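Local atomic coordinates of transcriptional regulator I2 (Pseudomonas fluorescens A506, PDB entry 4MO7), a protein that acts as a Crohn's disease-associated superantigen and, as a member of the TetR family, probably also binds DNA as a transcriptional regulator. Residues 145-148 with 149-153; 154-157 with 158-162. One frame throughout, in Å; residues are numbered along the deposited sequence.

Contact 1. Residues 145-148 with 149-153; sequences ALRD and VYEQI
Arg147 lays its guanidinium group beside the ring of Tyr150, three residues on, with NH1 3.2 Å from Tyr150 CE1. Seen from the arginine, that ring carbon lies at the edge of the guanidinium, near its plane; the two flat groups are 36° apart, so this is an oblique approach and not a stack. Glu151 comes at the same guanidinium from another direction, its carboxylate over one face and almost upright on it, the planes 82° apart. The pair is a salt bridge of the i to i+4 kind, NH1 of Arg147 to OE2 of Glu151, but the oxygen sits well out of the guanidinium plane, where no N-H points at it. Attraction between charges is what links them, and the position of OE2 is somewhat uncertain because it crowds a neighbour in the model. Arg147 gets there because CG is anti to the backbone N (chi1 167°) and the chain then bends at CG, which turns the guanidinium along the helix toward Glu151. The hydroxyl of Tyr150 is hydrogen-bonded to Glu113. Beneath the side chains the backbone keeps its i to i+4 pattern: Glu151 N to Arg147 O and Gln152 N to Asp148 O are both 2.9 Å, whereas Val149 N to Ala145 O is weak at 3.4 Å. The arrangement is an i to i+4 Arg-Glu pair on helix 137-163, which Glu151 extends through a salt bridge with Arg175 to helix 171-183, within the TetR-type C-terminal domain.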
loop_
_atom_site.group_PDB
_atom_site.type_symbol
_atom_site.label_atom_id
_atom_site.label_comp_id
_atom_site.label_asym_id
_atom_site.label_seq_id
_atom_site.Cartn_x
_atom_site.Cartn_y
_atom_site.Cartn_z
ATOM N N ALA A 145 11.424 6.456 -16.399
ATOM C CA ALA A 145 10.933 6.760 -17.734
ATOM C C ALA A 145 10.037 5.690 -18.332
ATOM O O ALA A 145 9.030 6.032 -18.971
ATOM C CB ALA A 145 12.065 7.072 -18.678
ATOM N N LEU A 146 10.386 4.405 -18.155
ATOM C CA LEU A 146 9.520 3.319 -18.628
ATOM C C LEU A 146 8.224 3.276 -17.834
ATOM O O LEU A 146 7.155 2.960 -18.391
ATOM C CB LEU A 146 10.208 1.963 -18.498
ATOM C CG LEU A 146 11.454 1.900 -19.376
ATOM C CD1 LEU A 146 12.072 0.521 -19.287
ATOM C CD2 LEU A 146 11.080 2.171 -20.824
ATOM N N ARG A 147 8.317 3.504 -16.529
ATOM C CA ARG A 147 7.090 3.514 -15.702
ATOM C C ARG A 147 6.162 4.632 -16.202
ATOM O O ARG A 147 4.953 4.470 -16.190
ATOM C CB ARG A 147 7.438 3.790 -14.247
ATOM C CG ARG A 147 6.244 4.117 -13.402
ATOM C CD ARG A 147 5.428 2.891 -13.170
ATOM N NE ARG A 147 4.728 3.010 -11.902
ATOM C CZ ARG A 147 3.660 2.299 -11.584
ATOM N NH1 ARG A 147 3.176 1.426 -12.456
ATOM N NH2 ARG A 147 3.076 2.459 -10.400
ATOM N N ASP A 148 6.735 5.747 -16.653
ATOM C CA ASP A 148 5.916 6.861 -17.155
ATOM C C ASP A 148 5.070 6.395 -18.318
ATOM O O ASP A 148 3.863 6.715 -18.376
ATOM C CB ASP A 148 6.805 8.041 -17.614
ATOM C CG ASP A 148 6.009 9.281 -17.956
ATOM O OD1 ASP A 148 4.957 9.518 -17.334
ATOM O OD2 ASP A 148 6.459 10.059 -18.828
ATOM N N VAL A 149 5.682 5.663 -19.247
ATOM C CA VAL A 149 4.968 5.162 -20.453
ATOM C C VAL A 149 3.855 4.198 -20.044
ATOM O O VAL A 149 2.718 4.231 -20.597
ATOM C CB VAL A 149 5.935 4.479 -21.401
ATOM C CG1 VAL A 149 5.196 3.780 -22.489
ATOM C CG2 VAL A 149 6.914 5.552 -21.977
ATOM N N TYR A 150 4.167 3.349 -19.060
ATOM C CA TYR A 150 3.179 2.395 -18.519
ATOM C C TYR A 150 2.007 3.160 -17.980
ATOM O O TYR A 150 0.861 2.826 -18.246
ATOM C CB TYR A 150 3.859 1.605 -17.398
ATOM C CG TYR A 150 2.973 0.628 -16.625
ATOM C CD1 TYR A 150 2.240 1.039 -15.516
ATOM C CD2 TYR A 150 2.978 -0.716 -16.967
ATOM C CE1 TYR A 150 1.468 0.089 -14.762
ATOM C CE2 TYR A 150 2.240 -1.646 -16.228
ATOM C CZ TYR A 150 1.473 -1.225 -15.175
ATOM O OH TYR A 150 0.731 -2.185 -14.521
ATOM N N GLU A 151 2.283 4.228 -17.248
ATOM C CA GLU A 151 1.184 4.990 -16.666
ATOM C C GLU A 151 0.370 5.691 -17.712
ATOM O O GLU A 151 -0.824 5.904 -17.520
ATOM C CB GLU A 151 1.625 5.979 -15.583
ATOM C CG GLU A 151 2.185 5.339 -14.302
ATOM C CD GLU A 151 1.104 4.577 -13.531
ATOM O OE1 GLU A 151 -0.050 5.077 -13.494
ATOM O OE2 GLU A 151 1.447 3.468 -13.040
ATOM N N GLN A 152 1.019 6.150 -18.793
ATOM C CA GLN A 152 0.274 6.819 -19.839
ATOM C C GLN A 152 -0.723 5.874 -20.515
ATOM O O GLN A 152 -1.784 6.298 -20.922
ATOM C CB GLN A 152 1.250 7.456 -20.880
ATOM C CG GLN A 152 2.061 8.565 -20.197
ATOM C CD GLN A 152 2.772 9.450 -21.205
ATOM O OE1 GLN A 152 3.063 8.983 -22.309
ATOM N NE2 GLN A 152 3.031 10.734 -20.848
ATOM N N ILE A 153 -0.426 4.588 -20.571
ATOM C CA ILE A 153 -1.419 3.625 -21.123
ATOM C C ILE A 153 -2.670 3.576 -20.215
ATOM O O ILE A 153 -3.825 3.662 -20.697
ATOM C CB ILE A 153 -0.821 2.219 -21.210
ATOM C CG1 ILE A 153 0.261 2.136 -22.302
ATOM C CG2 ILE A 153 -1.910 1.208 -21.576
ATOM C CD1 ILE A 153 0.923 0.762 -22.197
#

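Contact 2. Residues 154-157 with 158-162; sequences WLQV and LGEAK
Gln156 and Glu160 sit one helical turn apart, their amide and carboxylate planes turned 69° against each other. Even so the bond between them is well directed: NE2 of Gln156 donates to OE1 of Glu160 over 3.1 Å, with the acceptor close to the amide plane and the anti lone pair of the carboxylate oxygen in use. Gln156 reaches forward by bending at chi2 (67°), while Glu160 stays extended beyond CG. The other carboxylate oxygen, OE2, accepts a hydrogen bond from a water at 3.0 Å, and the same water donates to Val157 O at 2.8 Å. Val157 O therefore has two donors, the water and Ala161 N. The strongest partner of Glu160 lies elsewhere, in a salt bridge from OE2 to Arg105 of helix 102-110.

Round the helix, Leu158 approaches the indole of Trp154 obliquely, its CD1 4.0 Å from CE3 of Trp154 in a contact that is purely apolar. The backbone joins the same two residues, Leu158 N to Trp154 O at 2.8 Å. Trp154 also packs on Leu109 and Met92 and makes a cation-pi contact with Arg175, and Val157 rests on Leu96. This is an amphipathic helix: a polar i to i+4 bridge follows one side, and Trp154, Val157, Leu158 and Ala161 turn into the helical core of the TetR-type C-terminal domain.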
loop_
_atom_site.group_PDB
_atom_site.type_symbol
_atom_site.label_atom_id
_atom_site.label_comp_id
_atom_site.label_asym_id
_atom_site.label_seq_id
_atom_site.Cartn_x
_atom_site.Cartn_y
_atom_site.Cartn_z
ATOM N N TRP A 154 -2.441 3.510 -18.907
ATOM C CA TRP A 154 -3.548 3.603 -17.943
ATOM C C TRP A 154 -4.343 4.877 -18.092
ATOM O O TRP A 154 -5.613 4.867 -18.128
ATOM C CB TRP A 154 -3.073 3.539 -16.515
ATOM C CG TRP A 154 -2.828 2.182 -15.993
ATOM C CD1 TRP A 154 -1.653 1.467 -15.955
ATOM C CD2 TRP A 154 -3.834 1.348 -15.426
ATOM N NE1 TRP A 154 -1.862 0.223 -15.369
ATOM C CE2 TRP A 154 -3.208 0.131 -15.031
ATOM C CE3 TRP A 154 -5.215 1.511 -15.233
ATOM C CZ2 TRP A 154 -3.923 -0.916 -14.424
ATOM C CZ3 TRP A 154 -5.914 0.485 -14.605
ATOM C CH2 TRP A 154 -5.256 -0.719 -14.222
ATOM N N LEU A 155 -3.633 5.993 -18.244
ATOM C CA LEU A 155 -4.354 7.251 -18.360
ATOM C C LEU A 155 -5.137 7.315 -19.677
ATOM O O LEU A 155 -6.231 7.829 -19.715
ATOM C CB LEU A 155 -3.417 8.475 -18.242
ATOM C CG LEU A 155 -2.693 8.516 -16.896
ATOM C CD1 LEU A 155 -1.574 9.622 -16.873
ATOM C CD2 LEU A 155 -3.688 8.730 -15.728
ATOM N N GLN A 156 -4.584 6.810 -20.766
ATOM C CA GLN A 156 -5.359 6.734 -22.034
ATOM C C GLN A 156 -6.669 5.963 -21.876
ATOM O O GLN A 156 -7.734 6.475 -22.211
ATOM C CB GLN A 156 -4.501 6.088 -23.123
ATOM C CG GLN A 156 -5.206 5.741 -24.451
ATOM C CD GLN A 156 -5.644 6.989 -25.209
ATOM O OE1 GLN A 156 -5.022 8.076 -25.091
ATOM N NE2 GLN A 156 -6.734 6.856 -25.988
ATOM N N VAL A 157 -6.565 4.764 -21.334
ATOM C CA VAL A 157 -7.714 3.872 -21.172
ATOM C C VAL A 157 -8.721 4.402 -20.159
ATOM O O VAL A 157 -9.938 4.363 -20.419
ATOM C CB VAL A 157 -7.213 2.501 -20.789
ATOM C CG1 VAL A 157 -8.364 1.511 -20.302
ATOM C CG2 VAL A 157 -6.464 1.902 -21.972
ATOM N N LEU A 158 -8.256 4.912 -19.015
ATOM C CA LEU A 158 -9.194 5.511 -18.081
ATOM C C LEU A 158 -9.799 6.803 -18.678
ATOM O O LEU A 158 -10.976 7.092 -18.449
ATOM C CB LEU A 158 -8.552 5.793 -16.732
ATOM C CG LEU A 158 -8.033 4.585 -15.973
ATOM C CD1 LEU A 158 -7.188 5.011 -14.747
ATOM C CD2 LEU A 158 -9.229 3.732 -15.480
ATOM N N GLY A 159 -9.024 7.558 -19.475
ATOM C CA GLY A 159 -9.550 8.748 -20.118
ATOM C C GLY A 159 -10.652 8.371 -21.086
ATOM O O GLY A 159 -11.672 9.085 -21.173
ATOM N N GLU A 160 -10.457 7.274 -21.824
ATOM C CA GLU A 160 -11.553 6.750 -22.683
ATOM C C GLU A 160 -12.807 6.411 -21.875
ATOM O O GLU A 160 -13.952 6.730 -22.276
ATOM C CB GLU A 160 -11.129 5.450 -23.383
ATOM C CG GLU A 160 -10.065 5.610 -24.397
ATOM C CD GLU A 160 -9.457 4.246 -24.820
ATOM O OE1 GLU A 160 -8.394 4.267 -25.441
ATOM O OE2 GLU A 160 -10.023 3.150 -24.537
ATOM N N ALA A 161 -12.603 5.734 -20.752
ATOM C CA ALA A 161 -13.716 5.364 -19.854
ATOM C C ALA A 161 -14.471 6.566 -19.360
ATOM O O ALA A 161 -15.704 6.522 -19.324
ATOM C CB ALA A 161 -13.263 4.508 -18.661
ATOM N N LYS A 162 -13.733 7.606 -18.957
ATOM C CA LYS A 162 -14.309 8.843 -18.450
ATOM C C LYS A 162 -15.132 9.477 -19.590
ATOM O O LYS A 162 -16.247 9.926 -19.376
ATOM C CB LYS A 162 -13.166 9.794 -18.072
ATOM C CG LYS A 162 -13.592 11.195 -17.613
ATOM C CD LYS A 162 -14.307 11.149 -16.278
ATOM C CE LYS A 162 -14.458 12.554 -15.608
ATOM N NZ LYS A 162 -15.272 12.339 -14.368
HETATM O O HOH W 1 -11.319 2.475 -21.967
#

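In the fold
Both contacts lie on helix 137-163, contact 1 directly before contact 2. Contact 1 is a surface contact about 11 Å from the chain centre; contact 2, at about 19 Å, is nevertheless the more buried: both meet helices 73-97 and 171-183, and contact 2 also meets helix 102-110 and the loop residues Tyr166 and Ile167. Between the segments, opposite charges link side chains in the first, while the second joins a neutral amide to a carboxylate and adds apolar packing. Each glutamate also pairs with an arginine of another helix, Glu151 with Arg175 and Glu160 with Arg105. Arg175 also lies against Trp154, whose ring meets that of Tyr150. Neither contact touches the other subunit.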